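PDB 4REM: UDP-glucose:anthocyanidin 3-O-glucosyltransferase from Clitoria ternatea, which belongs to the plant glycosyltransferases of the GT-B fold, in which two Rossmann-like domains face each other across a cleft. Local coordinates for residues P19-L24 / I132-N137; F10-G15 / E80-F85; F116-L121 / S193-S198. One frame throughout, in Å; residues are numbered along the deposited sequence.

Interaction 1: P19-L24 / I132-N137; sequences PPLLNL and IAFWPN. With DLM (3,5,7-trihydroxy-2-(3,4,5-trihydroxyphenyl)chromenium), chain B.
The carbonyl O of Pro-20 is approached from two directions: Leu-24 N donates a helical hydrogen bond to it at 3.3 Å, and CZ of Phe-134 lies 3.6 Å from the same O. This is helix-on-sheet packing in the N-terminal Rossmann-like domain of a GT-B enzyme. Helix 18-31 follows the first strand of the parallel sheet, and its first turns lie against strand 131-135. The two short axes pass 9.8 Å apart, their N-to-C directions 128° from each other.

Phe-134 carries the contact. Its CG stands anti to the backbone N (chi1 177°), which sends the ring off the sheet to the helix. One face receives the CD1 methyl of Leu-21, 4.1 Å from the ring centroid and displaced toward the rim, a CH-pi contact. Over the opposite face, toward its rim, lies N of Pro-136, the second residue after Phe-134. Pro-20 presents CB in the ring plane at the edge, 3.8 Å from CZ, and Leu-24 brings CD2 obliquely to CD1 of the phenyl. No hydrogen bond joins the segments, and the fit is one of apolar surfaces; Val-210 of the adjoining strand 208-211 also touches both Leu-24 and Phe-134.

Beyond the strand, the chain reaches the bound DLM. Asn-137 sets CG beside its backbone N, and the amide is turned with OD1 above the centre of the Trp-135 ring, while ND2 lies 3.4 Å from DLM C9.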
loop_
_atom_site.group_PDB
_atom_site.type_symbol
_atom_site.label_atom_id
_atom_site.label_comp_id
_atom_site.label_asym_id
_atom_site.label_seq_id
_atom_site.Cartn_x
_atom_site.Cartn_y
_atom_site.Cartn_z
ATOM N N PRO A 19 -6.359 -6.888 -1.064
ATOM C CA PRO A 19 -7.194 -6.292 -2.118
ATOM C C PRO A 19 -6.484 -5.900 -3.435
ATOM O O PRO A 19 -7.069 -6.148 -4.492
ATOM C CB PRO A 19 -7.792 -5.054 -1.435
ATOM C CG PRO A 19 -7.782 -5.389 0.016
ATOM C CD PRO A 19 -6.523 -6.174 0.218
ATOM N N PRO A 20 -5.272 -5.303 -3.386
ATOM C CA PRO A 20 -4.695 -4.880 -4.670
ATOM C C PRO A 20 -4.342 -6.048 -5.592
ATOM O O PRO A 20 -4.353 -5.880 -6.811
ATOM C CB PRO A 20 -3.413 -4.144 -4.255
ATOM C CG PRO A 20 -3.605 -3.792 -2.824
ATOM C CD PRO A 20 -4.402 -4.917 -2.260
ATOM N N LEU A 21 -4.026 -7.207 -5.022
ATOM C CA LEU A 21 -3.700 -8.376 -5.834
ATOM C C LEU A 21 -4.961 -9.044 -6.379
ATOM O O LEU A 21 -4.961 -9.560 -7.497
ATOM C CB LEU A 21 -2.851 -9.375 -5.046
ATOM C CG LEU A 21 -2.311 -10.552 -5.856
ATOM C CD1 LEU A 21 -1.673 -10.047 -7.132
ATOM C CD2 LEU A 21 -1.307 -11.342 -5.054
ATOM N N LEU A 22 -6.033 -9.032 -5.592
ATOM C CA LEU A 22 -7.316 -9.537 -6.065
ATOM C C LEU A 22 -7.828 -8.649 -7.194
ATOM O O LEU A 22 -8.382 -9.134 -8.178
ATOM C CB LEU A 22 -8.337 -9.597 -4.929
ATOM C CG LEU A 22 -9.691 -10.188 -5.328
ATOM C CD1 LEU A 22 -9.515 -11.632 -5.759
ATOM C CD2 LEU A 22 -10.713 -10.074 -4.206
ATOM N N ASN A 23 -7.626 -7.345 -7.043
ATOM C CA ASN A 23 -8.021 -6.375 -8.055
ATOM C C ASN A 23 -7.344 -6.657 -9.395
ATOM O O ASN A 23 -7.955 -6.516 -10.454
ATOM C CB ASN A 23 -7.676 -4.962 -7.582
ATOM C CG ASN A 23 -8.375 -3.888 -8.386
ATOM O OD1 ASN A 23 -9.560 -4.003 -8.693
ATOM N ND2 ASN A 23 -7.642 -2.836 -8.735
ATOM N N LEU A 24 -6.078 -7.063 -9.341
ATOM C CA LEU A 24 -5.323 -7.375 -10.551
ATOM C C LEU A 24 -5.782 -8.679 -11.197
ATOM O O LEU A 24 -5.931 -8.757 -12.417
ATOM C CB LEU A 24 -3.826 -7.438 -10.250
ATOM C CG LEU A 24 -2.938 -7.888 -11.413
ATOM C CD1 LEU A 24 -3.086 -6.941 -12.594
ATOM C CD2 LEU A 24 -1.479 -8.009 -10.985
ATOM N N ILE A 132 6.152 -13.816 -11.683
ATOM C CA ILE A 132 5.804 -12.405 -11.767
ATOM C C ILE A 132 5.622 -11.811 -10.377
ATOM O O ILE A 132 4.706 -12.178 -9.647
ATOM C CB ILE A 132 4.529 -12.198 -12.605
ATOM C CG1 ILE A 132 4.759 -12.686 -14.035
ATOM C CG2 ILE A 132 4.114 -10.734 -12.599
ATOM C CD1 ILE A 132 3.493 -12.827 -14.853
ATOM N N ALA A 133 6.508 -10.891 -10.012
ATOM C CA ALA A 133 6.432 -10.238 -8.713
ATOM C C ALA A 133 5.428 -9.087 -8.738
ATOM O O ALA A 133 5.441 -8.262 -9.654
ATOM C CB ALA A 133 7.805 -9.745 -8.287
ATOM N N PHE A 134 4.560 -9.037 -7.732
ATOM C CA PHE A 134 3.602 -7.945 -7.600
ATOM C C PHE A 134 4.035 -7.003 -6.481
ATOM O O PHE A 134 4.416 -7.453 -5.399
ATOM C CB PHE A 134 2.200 -8.495 -7.327
ATOM C CG PHE A 134 1.162 -7.431 -7.111
ATOM C CD1 PHE A 134 0.767 -6.603 -8.151
ATOM C CD2 PHE A 134 0.568 -7.268 -5.868
ATOM C CE1 PHE A 134 -0.194 -5.626 -7.955
ATOM C CE2 PHE A 134 -0.394 -6.294 -5.665
ATOM C CZ PHE A 134 -0.774 -5.471 -6.710
ATOM N N TRP A 135 3.974 -5.701 -6.746
ATOM C CA TRP A 135 4.469 -4.701 -5.803
ATOM C C TRP A 135 3.414 -3.652 -5.442
ATOM O O TRP A 135 3.257 -2.651 -6.145
ATOM C CB TRP A 135 5.711 -4.021 -6.375
ATOM C CG TRP A 135 6.442 -3.176 -5.391
ATOM C CD1 TRP A 135 6.352 -1.823 -5.246
ATOM C CD2 TRP A 135 7.378 -3.622 -4.409
ATOM N NE1 TRP A 135 7.176 -1.400 -4.235
ATOM C CE2 TRP A 135 7.824 -2.493 -3.703
ATOM C CE3 TRP A 135 7.893 -4.876 -4.055
ATOM C CZ2 TRP A 135 8.754 -2.569 -2.667
ATOM C CZ3 TRP A 135 8.814 -4.954 -3.028
ATOM C CH2 TRP A 135 9.234 -3.811 -2.344
ATOM N N PRO A 136 2.690 -3.885 -4.335
ATOM C CA PRO A 136 1.641 -2.982 -3.854
ATOM C C PRO A 136 2.164 -1.962 -2.844
ATOM O O PRO A 136 1.373 -1.227 -2.254
ATOM C CB PRO A 136 0.680 -3.939 -3.155
ATOM C CG PRO A 136 1.589 -4.975 -2.569
ATOM C CD PRO A 136 2.732 -5.133 -3.549
ATOM N N ASN A 137 3.477 -1.922 -2.644
ATOM C CA ASN A 137 4.070 -0.999 -1.686
ATOM C C ASN A 137 4.404 0.337 -2.343
ATOM O O ASN A 137 4.021 0.575 -3.489
ATOM C CB ASN A 137 5.323 -1.617 -1.070
ATOM C CG ASN A 137 5.106 -3.054 -0.631
ATOM O OD1 ASN A 137 5.755 -3.973 -1.131
ATOM N ND2 ASN A 137 4.186 -3.253 0.304
HETATM O O12 DLM B . 6.128 -3.731 6.225
HETATM C C11 DLM B . 4.854 -4.021 5.803
HETATM C C14 DLM B . 3.955 -4.667 6.807
HETATM C C15 DLM B . 2.706 -5.194 6.472
HETATM C C1 DLM B . 8.924 -1.908 3.633
HETATM C C2 DLM B . 7.659 -2.162 3.114
HETATM O O21 DLM B . 0.668 -6.297 7.073
HETATM O O22 DLM B . 4.174 -5.352 10.413
HETATM C C3 DLM B . 6.642 -2.803 3.990
HETATM C C18 DLM B . 3.683 -5.307 9.141
HETATM C C19 DLM B . 4.425 -4.730 8.118
HETATM C C17 DLM B . 2.352 -5.878 8.828
HETATM O O24 DLM B . 1.591 -6.454 9.801
HETATM C C16 DLM B . 1.883 -5.793 7.424
HETATM C C10 DLM B . 4.445 -3.686 4.400
HETATM O O27 DLM B . 3.194 -3.945 3.925
HETATM C C9 DLM B . 5.359 -3.085 3.540
HETATM C C4 DLM B . 7.030 -3.142 5.380
HETATM C C5 DLM B . 8.321 -2.851 5.803
HETATM C C6 DLM B . 9.246 -2.246 4.948
HETATM O O29 DLM B . 10.500 -1.981 5.412
HETATM O O30 DLM B . 7.359 -1.828 1.828
#

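Interaction 2: F10-G15 / E80-F85; sequences FPFPFG and EKLDLF. With DLM (3,5,7-trihydroxy-2-(3,4,5-trihydroxyphenyl)chromenium), chain B.
Phe-14 and Leu-82 bring a tight loop against a helix, their CA atoms 7.9 Å apart. The loop 10-15 leaves strand 6-10 and bends in an inverse gamma turn centred on Pro-13, closed by the hydrogen bond from Phe-14 N to Phe-12 O. Residues 80-85 are regular helix, in which Phe-85 N donates to Lys-81 O. The turn follows the first strand of the Rossmann-like N-terminal domain, and the helix lies over it.

Two CH-pi contacts dominate, and they run in opposite senses. The CD2 methyl of Leu-82 sits over the centre of the Phe-14 ring, 3.4 Å from the centroid and 8° off its normal. At Pro-13 the loop supplies the aliphatic group instead: CG lies over the middle of the Phe-85 ring, 3.5 Å from its centroid. Phe-85 gains a second touch through CB, which meets CZ of Phe-14 at the edge of that ring. Phe-14 CZ also comes obliquely to Lys-81 O at 3.3 Å. Behind these, Phe-14 sets CD2 over the face of Phe-12, whose CZ reaches the Leu-82 methyl from a side chain running nearly at right angles to it.

Leu-82 divides its two methyls. Chi1 of -42° sets CG beside the backbone N, and chi2 near 180° then sends CD2 to the Phe-14 ring and CD1 to the trihydroxyphenyl ring of DLM, 3.4 Å from C18. Phe-14 CB lies 3.9 Å from DLM O21. DLM is hydrogen-bonded to His-17 NE2, Asp-181 OD2 and Pro-78 O, whereas the part of Leu-82 CD1 and Phe-14 CB is probably one of shape and apolar contact.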
loop_
_atom_site.group_PDB
_atom_site.type_symbol
_atom_site.label_atom_id
_atom_site.label_comp_id
_atom_site.label_asym_id
_atom_site.label_seq_id
_atom_site.Cartn_x
_atom_site.Cartn_y
_atom_site.Cartn_z
ATOM N N PHE A 10 -0.083 -16.063 -5.441
ATOM C CA PHE A 10 0.360 -16.113 -4.053
ATOM C C PHE A 10 0.397 -14.717 -3.429
ATOM O O PHE A 10 1.369 -13.977 -3.601
ATOM C CB PHE A 10 1.747 -16.754 -3.949
ATOM C CG PHE A 10 1.768 -18.233 -4.249
ATOM C CD1 PHE A 10 1.285 -19.148 -3.326
ATOM C CD2 PHE A 10 2.296 -18.708 -5.441
ATOM C CE1 PHE A 10 1.312 -20.507 -3.591
ATOM C CE2 PHE A 10 2.327 -20.064 -5.713
ATOM C CZ PHE A 10 1.836 -20.964 -4.787
ATOM N N PRO A 11 -0.663 -14.351 -2.695
ATOM C CA PRO A 11 -0.670 -13.055 -2.013
ATOM C C PRO A 11 0.154 -13.098 -0.740
ATOM O O PRO A 11 0.356 -14.180 -0.187
ATOM C CB PRO A 11 -2.143 -12.873 -1.647
ATOM C CG PRO A 11 -2.643 -14.272 -1.446
ATOM C CD PRO A 11 -1.924 -15.089 -2.494
ATOM N N PHE A 12 0.643 -11.944 -0.301
ATOM C CA PHE A 12 1.120 -11.800 1.062
ATOM C C PHE A 12 -0.158 -11.728 1.886
ATOM O O PHE A 12 -0.854 -10.714 1.872
ATOM C CB PHE A 12 1.948 -10.525 1.208
ATOM C CG PHE A 12 2.776 -10.474 2.463
ATOM C CD1 PHE A 12 3.587 -11.542 2.823
ATOM C CD2 PHE A 12 2.758 -9.350 3.273
ATOM C CE1 PHE A 12 4.352 -11.493 3.975
ATOM C CE2 PHE A 12 3.520 -9.293 4.424
ATOM C CZ PHE A 12 4.319 -10.366 4.775
ATOM N N PRO A 13 -0.480 -12.820 2.597
ATOM C CA PRO A 13 -1.815 -13.051 3.162
ATOM C C PRO A 13 -2.146 -12.148 4.343
ATOM O O PRO A 13 -2.534 -12.655 5.395
ATOM C CB PRO A 13 -1.735 -14.505 3.632
ATOM C CG PRO A 13 -0.301 -14.691 3.992
ATOM C CD PRO A 13 0.480 -13.864 3.004
ATOM N N PHE A 14 -2.008 -10.836 4.175
ATOM C CA PHE A 14 -2.264 -9.906 5.267
ATOM C C PHE A 14 -2.851 -8.578 4.795
ATOM O O PHE A 14 -2.317 -7.946 3.882
ATOM C CB PHE A 14 -0.978 -9.636 6.055
ATOM C CG PHE A 14 -0.295 -10.879 6.557
ATOM C CD1 PHE A 14 -0.689 -11.473 7.746
ATOM C CD2 PHE A 14 0.747 -11.448 5.840
ATOM C CE1 PHE A 14 -0.058 -12.615 8.209
ATOM C CE2 PHE A 14 1.380 -12.588 6.297
ATOM C CZ PHE A 14 0.978 -13.173 7.482
ATOM N N GLY A 15 -3.950 -8.173 5.431
ATOM C CA GLY A 15 -4.555 -6.858 5.265
ATOM C C GLY A 15 -4.454 -6.153 3.925
ATOM O O GLY A 15 -5.064 -6.577 2.948
ATOM N N GLU A 80 5.116 -10.929 13.940
ATOM C CA GLU A 80 5.100 -12.359 14.254
ATOM C C GLU A 80 4.321 -13.219 13.257
ATOM O O GLU A 80 4.836 -14.228 12.774
ATOM C CB GLU A 80 4.583 -12.608 15.674
ATOM C CG GLU A 80 4.451 -14.089 16.010
ATOM C CD GLU A 80 4.258 -14.350 17.485
ATOM O OE1 GLU A 80 4.338 -13.389 18.277
ATOM O OE2 GLU A 80 4.032 -15.522 17.852
ATOM N N LYS A 81 3.085 -12.826 12.956
ATOM C CA LYS A 81 2.263 -13.570 12.006
ATOM C C LYS A 81 2.894 -13.605 10.618
ATOM O O LYS A 81 2.760 -14.590 9.895
ATOM C CB LYS A 81 0.846 -12.993 11.931
ATOM C CG LYS A 81 -0.064 -13.382 13.093
ATOM C CD LYS A 81 -1.481 -12.862 12.878
ATOM C CE LYS A 81 -2.361 -13.111 14.093
ATOM N NZ LYS A 81 -3.700 -12.457 13.969
ATOM N N LEU A 82 3.581 -12.527 10.253
ATOM C CA LEU A 82 4.278 -12.463 8.975
ATOM C C LEU A 82 5.426 -13.471 8.960
ATOM O O LEU A 82 5.602 -14.214 7.991
ATOM C CB LEU A 82 4.819 -11.053 8.721
ATOM C CG LEU A 82 3.937 -9.849 9.050
ATOM C CD1 LEU A 82 4.663 -8.559 8.711
ATOM C CD2 LEU A 82 2.609 -9.903 8.329
ATOM N N ASP A 83 6.200 -13.491 10.042
ATOM C CA ASP A 83 7.325 -14.411 10.175
ATOM C C ASP A 83 6.862 -15.862 10.173
ATOM O O ASP A 83 7.485 -16.722 9.555
ATOM C CB ASP A 83 8.098 -14.125 11.463
ATOM C CG ASP A 83 8.895 -12.842 11.396
ATOM O OD1 ASP A 83 9.216 -12.398 10.277
ATOM O OD2 ASP A 83 9.207 -12.282 12.467
ATOM N N LEU A 84 5.764 -16.123 10.874
ATOM C CA LEU A 84 5.216 -17.469 10.973
ATOM C C LEU A 84 4.757 -18.014 9.616
ATOM O O LEU A 84 4.990 -19.181 9.304
ATOM C CB LEU A 84 4.081 -17.515 11.999
ATOM C CG LEU A 84 4.541 -17.436 13.453
ATOM C CD1 LEU A 84 3.360 -17.386 14.407
ATOM C CD2 LEU A 84 5.445 -18.614 13.778
ATOM N N PHE A 85 4.120 -17.170 8.810
ATOM C CA PHE A 85 3.717 -17.577 7.469
ATOM C C PHE A 85 4.934 -17.796 6.578
ATOM O O PHE A 85 5.008 -18.780 5.849
ATOM C CB PHE A 85 2.778 -16.554 6.825
ATOM C CG PHE A 85 2.492 -16.837 5.375
ATOM C CD1 PHE A 85 1.625 -17.860 5.013
ATOM C CD2 PHE A 85 3.100 -16.094 4.373
ATOM C CE1 PHE A 85 1.367 -18.133 3.680
ATOM C CE2 PHE A 85 2.847 -16.362 3.038
ATOM C CZ PHE A 85 1.976 -17.380 2.692
HETATM O O12 DLM B . 6.128 -3.731 6.225
HETATM C C11 DLM B . 4.854 -4.021 5.803
HETATM C C14 DLM B . 3.955 -4.667 6.807
HETATM C C15 DLM B . 2.706 -5.194 6.472
HETATM C C1 DLM B . 8.924 -1.908 3.633
HETATM C C2 DLM B . 7.659 -2.162 3.114
HETATM O O21 DLM B . 0.668 -6.297 7.073
HETATM O O22 DLM B . 4.174 -5.352 10.413
HETATM C C3 DLM B . 6.642 -2.803 3.990
HETATM C C18 DLM B . 3.683 -5.307 9.141
HETATM C C19 DLM B . 4.425 -4.730 8.118
HETATM C C17 DLM B . 2.352 -5.878 8.828
HETATM O O24 DLM B . 1.591 -6.454 9.801
HETATM C C16 DLM B . 1.883 -5.793 7.424
HETATM C C10 DLM B . 4.445 -3.686 4.400
HETATM O O27 DLM B . 3.194 -3.945 3.925
HETATM C C9 DLM B . 5.359 -3.085 3.540
HETATM C C4 DLM B . 7.030 -3.142 5.380
HETATM C C5 DLM B . 8.321 -2.851 5.803
HETATM C C6 DLM B . 9.246 -2.246 4.948
HETATM O O29 DLM B . 10.500 -1.981 5.412
HETATM O O30 DLM B . 7.359 -1.828 1.828
#

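Interaction 3: F116-L121 / S193-S198; sequences FVTSSL and SRTLNS. With DLM (3,5,7-trihydroxy-2-(3,4,5-trihydroxyphenyl)chromenium), chain B.
Phe-116 places its ring on the side of the backbone N (chi1 -71°), and Leu-196, with chi1 -96°, brings its CD1 methyl over one face of that ring. The methyl stands 3.7 Å from the centroid, 16° off the normal and shifted toward the rim, a CH-pi contact that joins the loop after strand 110-114 to the end of helix 191-196. Both partners belong to the wall of the pocket that holds DLM. The other methyl of Leu-196, CD2, lies 3.5 Å from DLM C6, and the ring of Phe-116 turns its edge to the ligand, with CE2 3.7 Å from DLM C9.

Thr-195 sorts its branches by character. CG2 points anti to the backbone N, close to Phe-116 O and 3.5 Å from Thr-118 OG1, whereas OG1 turns back to bond the carbonyl of Leu-191 within its own helix. Farther from the ligand, a water lies 2.8 Å from Thr-118 OG1 and also meets Ser-198 OG; that bridge is doubtful, because Ser-198 OG is modelled too close to Thr-195 O.

The loop has its own bracing. Val-117 centres an inverse gamma turn, and its O accepts both Ser-120 N and Ser-120 OG, the latter at 2.6 Å. Asp-114 OD2 bonds the N of Phe-116, and the Phe-12 ring meets that of Phe-116 edge-to-face. Direct contact between the segments is mostly by methyl groups, with a ring on one side and two oxygens beside Thr-195 CG2. No hydrogen bond joins them directly, so across this contact Phe-116 and Leu-196 are probably held beside the chromenium system by apolar packing, while Asp-114 holds the backbone of Phe-116.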
loop_
_atom_site.group_PDB
_atom_site.type_symbol
_atom_site.label_atom_id
_atom_site.label_comp_id
_atom_site.label_asym_id
_atom_site.label_seq_id
_atom_site.Cartn_x
_atom_site.Cartn_y
_atom_site.Cartn_z
ATOM N N PHE A 116 6.927 -10.190 -1.544
ATOM C CA PHE A 116 7.353 -10.618 -0.213
ATOM C C PHE A 116 7.383 -12.141 -0.075
ATOM O O PHE A 116 8.148 -12.683 0.720
ATOM C CB PHE A 116 6.455 -10.007 0.871
ATOM C CG PHE A 116 6.642 -8.524 1.063
ATOM C CD1 PHE A 116 7.620 -7.828 0.365
ATOM C CD2 PHE A 116 5.840 -7.828 1.955
ATOM C CE1 PHE A 116 7.786 -6.463 0.545
ATOM C CE2 PHE A 116 6.005 -6.466 2.145
ATOM C CZ PHE A 116 6.976 -5.782 1.439
ATOM N N VAL A 117 6.545 -12.827 -0.846
ATOM C CA VAL A 117 6.525 -14.287 -0.842
ATOM C C VAL A 117 7.660 -14.815 -1.719
ATOM O O VAL A 117 7.432 -15.369 -2.793
ATOM C CB VAL A 117 5.165 -14.832 -1.328
ATOM C CG1 VAL A 117 5.034 -16.317 -1.026
ATOM C CG2 VAL A 117 4.035 -14.071 -0.660
ATOM N N THR A 118 8.889 -14.640 -1.241
ATOM C CA THR A 118 10.079 -14.992 -2.012
ATOM C C THR A 118 10.225 -16.494 -2.246
ATOM O O THR A 118 10.940 -16.915 -3.153
ATOM C CB THR A 118 11.361 -14.442 -1.357
ATOM O OG1 THR A 118 11.417 -14.849 0.014
ATOM C CG2 THR A 118 11.385 -12.929 -1.428
ATOM N N SER A 119 9.549 -17.293 -1.429
ATOM C CA SER A 119 9.593 -18.742 -1.577
ATOM C C SER A 119 8.900 -19.199 -2.860
ATOM O O SER A 119 9.215 -20.258 -3.396
ATOM C CB SER A 119 8.963 -19.434 -0.365
ATOM O OG SER A 119 9.706 -19.206 0.812
ATOM N N SER A 120 7.962 -18.392 -3.349
ATOM C CA SER A 120 7.210 -18.726 -4.554
ATOM C C SER A 120 8.086 -18.708 -5.809
ATOM O O SER A 120 7.696 -19.237 -6.849
ATOM C CB SER A 120 6.019 -17.781 -4.726
ATOM O OG SER A 120 6.447 -16.444 -4.890
ATOM N N LEU A 121 9.264 -18.098 -5.703
ATOM C CA LEU A 121 10.225 -18.070 -6.802
ATOM C C LEU A 121 10.903 -19.428 -6.945
ATOM O O LEU A 121 11.122 -19.907 -8.058
ATOM C CB LEU A 121 11.264 -16.968 -6.575
ATOM C CG LEU A 121 12.468 -16.883 -7.518
ATOM C CD1 LEU A 121 12.023 -16.724 -8.958
ATOM C CD2 LEU A 121 13.386 -15.741 -7.120
ATOM N N SER A 193 12.324 -9.181 7.746
ATOM C CA SER A 193 13.320 -8.208 7.307
ATOM C C SER A 193 14.387 -8.858 6.431
ATOM O O SER A 193 14.897 -8.232 5.500
ATOM C CB SER A 193 13.969 -7.510 8.505
ATOM O OG SER A 193 14.807 -8.394 9.227
ATOM N N ARG A 194 14.722 -10.109 6.732
ATOM C CA ARG A 194 15.681 -10.856 5.925
ATOM C C ARG A 194 15.107 -11.151 4.542
ATOM O O ARG A 194 15.841 -11.225 3.557
ATOM C CB ARG A 194 16.082 -12.161 6.618
ATOM C CG ARG A 194 16.914 -11.977 7.878
ATOM C CD ARG A 194 17.322 -13.315 8.481
ATOM N NE ARG A 194 18.184 -13.145 9.649
ATOM C CZ ARG A 194 17.774 -13.244 10.910
ATOM N NH1 ARG A 194 16.506 -13.526 11.181
ATOM N NH2 ARG A 194 18.635 -13.070 11.904
ATOM N N THR A 195 13.790 -11.320 4.484
ATOM C CA THR A 195 13.094 -11.563 3.227
ATOM C C THR A 195 13.084 -10.298 2.370
ATOM O O THR A 195 13.339 -10.351 1.166
ATOM C CB THR A 195 11.647 -12.039 3.466
ATOM O OG1 THR A 195 11.660 -13.302 4.143
ATOM C CG2 THR A 195 10.911 -12.189 2.156
ATOM N N LEU A 196 12.795 -9.164 3.001
ATOM C CA LEU A 196 12.777 -7.881 2.309
ATOM C C LEU A 196 14.172 -7.499 1.817
ATOM O O LEU A 196 14.323 -6.921 0.743
ATOM C CB LEU A 196 12.214 -6.785 3.219
ATOM C CG LEU A 196 10.724 -6.459 3.076
ATOM C CD1 LEU A 196 9.872 -7.709 3.178
ATOM C CD2 LEU A 196 10.298 -5.446 4.122
ATOM N N ASN A 197 15.188 -7.835 2.602
ATOM C CA ASN A 197 16.563 -7.540 2.227
ATOM C C ASN A 197 17.114 -8.511 1.180
ATOM O O ASN A 197 18.280 -8.428 0.804
ATOM C CB ASN A 197 17.461 -7.514 3.465
ATOM C CG ASN A 197 17.093 -6.403 4.431
ATOM O OD1 ASN A 197 16.520 -5.388 4.038
ATOM N ND2 ASN A 197 17.425 -6.591 5.704
ATOM N N SER A 198 16.270 -9.427 0.717
ATOM C CA SER A 198 16.646 -10.364 -0.334
ATOM C C SER A 198 16.073 -9.931 -1.682
ATOM O O SER A 198 16.366 -10.536 -2.712
ATOM C CB SER A 198 16.165 -11.775 0.008
ATOM O OG SER A 198 14.753 -11.820 0.131
HETATM O O12 DLM B . 6.128 -3.731 6.225
HETATM C C11 DLM B . 4.854 -4.021 5.803
HETATM C C14 DLM B . 3.955 -4.667 6.807
HETATM C C15 DLM B . 2.706 -5.194 6.472
HETATM C C1 DLM B . 8.924 -1.908 3.633
HETATM C C2 DLM B . 7.659 -2.162 3.114
HETATM O O21 DLM B . 0.668 -6.297 7.073
HETATM O O22 DLM B . 4.174 -5.352 10.413
HETATM C C3 DLM B . 6.642 -2.803 3.990
HETATM C C18 DLM B . 3.683 -5.307 9.141
HETATM C C19 DLM B . 4.425 -4.730 8.118
HETATM C C17 DLM B . 2.352 -5.878 8.828
HETATM O O24 DLM B . 1.591 -6.454 9.801
HETATM C C16 DLM B . 1.883 -5.793 7.424
HETATM C C10 DLM B . 4.445 -3.686 4.400
HETATM O O27 DLM B . 3.194 -3.945 3.925
HETATM C C9 DLM B . 5.359 -3.085 3.540
HETATM C C4 DLM B . 7.030 -3.142 5.380
HETATM C C5 DLM B . 8.321 -2.851 5.803
HETATM C C6 DLM B . 9.246 -2.246 4.948
HETATM O O29 DLM B . 10.500 -1.981 5.412
HETATM O O30 DLM B . 7.359 -1.828 1.828
HETATM O O HOH W 1 14.167 -14.532 0.278
#

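How the interactions relate
All three contacts lie in the N-terminal Rossmann-like domain and converge on DLM. Interactions 2 and 3 are the nearer neighbours, with centres about 11 Å apart, and Phe-12 CD2 meets Phe-116 CD2 at 3.7 Å where they join. Interaction 1 lies nearer the middle of the chain, its centre about 9 Å from the chain's centre; Leu-21 CD2 packs on Pro-11 CA of interaction 2 at 3.5 Å, and Asn-137 OD1 touches Phe-116 CZ of interaction 3 at 3.4 Å. The ligand is shared by region: interaction 2 meets its trihydroxyphenyl ring, while interactions 1 and 3 meet the chromenium part. His-17, which hydrogen-bonds DLM, touches Phe-12, Phe-116 and Asn-137, one residue from each contact.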